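Local coordinates for protein EchA16_2 (Mycobacterium avium subsp. paratuberculosis, PDB 3QYR) that probably catalyses the reversible hydration of the double bond of enoyl-CoA thioesters, as an enoyl-CoA hydratase of the crotonase family, at residues 36-41 with 84-89. Sequence-based numbering, arbitrary orientation.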
# COMPACT_ATOMS: atom_id res chain seq x y z
N LEU A 36 12.20 8.51 -33.56
CA LEU A 36 12.02 9.67 -32.72
C LEU A 36 11.96 9.26 -31.27
O LEU A 36 12.39 10.02 -30.42
CB LEU A 36 10.79 10.50 -33.08
CG LEU A 36 10.58 11.74 -32.19
CD1 LEU A 36 11.84 12.69 -32.21
CD2 LEU A 36 9.34 12.47 -32.63
N ARG A 37 11.41 8.08 -30.99
CA ARG A 37 11.42 7.58 -29.62
C ARG A 37 12.86 7.32 -29.17
O ARG A 37 13.25 7.76 -28.09
CB ARG A 37 10.59 6.31 -29.49
CG ARG A 37 9.13 6.54 -29.85
CD ARG A 37 8.21 5.42 -29.45
NE ARG A 37 8.50 4.17 -30.17
CZ ARG A 37 7.96 3.80 -31.33
NH1 ARG A 37 7.08 4.56 -31.98
NH2 ARG A 37 8.28 2.63 -31.83
N ASP A 38 13.63 6.61 -29.99
CA ASP A 38 15.01 6.35 -29.61
C ASP A 38 15.72 7.68 -29.35
O ASP A 38 16.44 7.81 -28.39
CB ASP A 38 15.78 5.49 -30.67
CG ASP A 38 15.23 4.05 -30.79
OD1 ASP A 38 14.32 3.66 -30.01
OD2 ASP A 38 15.70 3.32 -31.69
N ARG A 39 15.43 8.68 -30.19
CA ARG A 39 16.08 9.99 -30.07
C ARG A 39 15.65 10.76 -28.83
O ARG A 39 16.49 11.38 -28.16
CB ARG A 39 15.81 10.83 -31.31
CG ARG A 39 16.70 10.40 -32.49
CD ARG A 39 17.96 11.25 -32.62
NE ARG A 39 17.70 12.37 -33.54
CZ ARG A 39 18.23 13.60 -33.46
NH1 ARG A 39 17.90 14.51 -34.38
NH2 ARG A 39 19.08 13.93 -32.46
N PHE A 40 14.35 10.70 -28.53
CA PHE A 40 13.81 11.47 -27.43
C PHE A 40 14.22 10.86 -26.10
O PHE A 40 14.81 11.52 -25.24
CB PHE A 40 12.29 11.52 -27.54
CG PHE A 40 11.63 12.21 -26.38
CD1 PHE A 40 11.63 13.58 -26.28
CD2 PHE A 40 11.02 11.46 -25.36
CE1 PHE A 40 11.01 14.22 -25.20
CE2 PHE A 40 10.40 12.10 -24.27
CZ PHE A 40 10.38 13.47 -24.20
N PHE A 41 13.93 9.58 -25.94
CA PHE A 41 14.29 8.89 -24.70
C PHE A 41 15.80 8.90 -24.46
O PHE A 41 16.24 9.09 -23.32
CB PHE A 41 13.71 7.48 -24.66
CG PHE A 41 12.20 7.46 -24.59
CD1 PHE A 41 11.54 8.02 -23.52
CD2 PHE A 41 11.45 6.88 -25.60
CE1 PHE A 41 10.17 8.00 -23.44
CE2 PHE A 41 10.09 6.86 -25.54
CZ PHE A 41 9.44 7.42 -24.45
N SER A 84 6.92 -0.93 -24.61
CA SER A 84 7.27 -0.89 -23.19
C SER A 84 7.59 0.56 -22.79
O SER A 84 7.85 1.38 -23.66
CB SER A 84 8.46 -1.82 -22.88
N PRO A 85 7.51 0.87 -21.49
CA PRO A 85 7.85 2.18 -20.98
C PRO A 85 9.33 2.46 -21.03
O PRO A 85 10.10 1.60 -20.68
CB PRO A 85 7.40 2.12 -19.51
CG PRO A 85 7.40 0.68 -19.18
CD PRO A 85 6.92 0.03 -20.43
N ARG A 86 9.70 3.67 -21.42
CA ARG A 86 11.10 4.08 -21.59
C ARG A 86 11.45 5.44 -20.97
O ARG A 86 12.58 5.91 -21.15
CB ARG A 86 11.44 4.13 -23.08
CG ARG A 86 11.27 2.79 -23.76
CD ARG A 86 11.44 2.93 -25.25
NE ARG A 86 12.83 3.22 -25.60
CZ ARG A 86 13.27 3.44 -26.83
NH1 ARG A 86 14.57 3.67 -27.02
NH2 ARG A 86 12.42 3.41 -27.87
N TRP A 87 10.51 6.08 -20.27
CA TRP A 87 10.83 7.34 -19.61
C TRP A 87 11.77 6.98 -18.47
O TRP A 87 11.38 6.24 -17.57
CB TRP A 87 9.60 8.03 -19.07
CG TRP A 87 9.89 9.41 -18.60
CD1 TRP A 87 10.51 9.75 -17.45
CD2 TRP A 87 9.61 10.63 -19.28
NE1 TRP A 87 10.60 11.10 -17.35
CE2 TRP A 87 10.07 11.67 -18.47
CE3 TRP A 87 8.99 10.94 -20.49
CZ2 TRP A 87 9.93 13.00 -18.81
CZ3 TRP A 87 8.85 12.29 -20.85
CH2 TRP A 87 9.32 13.30 -20.00
N PRO A 88 13.02 7.45 -18.53
CA PRO A 88 14.07 7.14 -17.60
C PRO A 88 13.96 7.82 -16.24
O PRO A 88 13.24 8.82 -16.09
CB PRO A 88 15.30 7.63 -18.31
CG PRO A 88 14.85 8.69 -19.18
CD PRO A 88 13.53 8.30 -19.63
N ALA A 89 14.68 7.25 -15.27
CA ALA A 89 14.82 7.81 -13.95
C ALA A 89 15.66 9.06 -14.05
O ALA A 89 16.85 8.99 -14.33
CB ALA A 89 15.49 6.81 -13.02
O HOH W 1 9.93 2.52 -27.98
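In this crotonase-fold subunit, helix 34-49 meets the loop that leads into strand 94-98, and Phe41 of the helix packs against Arg86 of the loop. Arg86 lays its aliphatic part across the ring: CB sits 3.7 Å from the centroid of the Phe41 ring, a CH-pi contact over the face. Phe40 CD2 of the same helix lies over the opposite face, toward its rim. An arginine suits this border, since its methylenes can cover an aromatic ring while its charged end continues to the exposed Asp38. With CG anti to the carbonyl carbon (chi1 -60°) and a bend at chi3, the Arg86 chain brings the guanidinium end-on to the carboxylate. Both terminal nitrogens grip one oxygen, Asp38 OD1, NH2 at 2.9 Å and NH1 at 3.0 Å. OD1 lies in the guanidinium plane, yet the carboxylate plane is turned 69° from it. A water accepts from both Arg86 NH2 and Arg37 NE. Next to Phe41, Trp87 CZ3 meets the edge of the Phe40 ring, 3.8 Å from CE2; the planes are inclined at 58°. Trp87 also stacks on Tyr112, and Trp137 packs edge-to-face on Phe41. The contact thus grades from buried phenylalanines to an exposed salt bridge, where the Asp38 carboxylate probably balances the charge of Arg86, while the water links the two arginines without direct contact between their N-H groups.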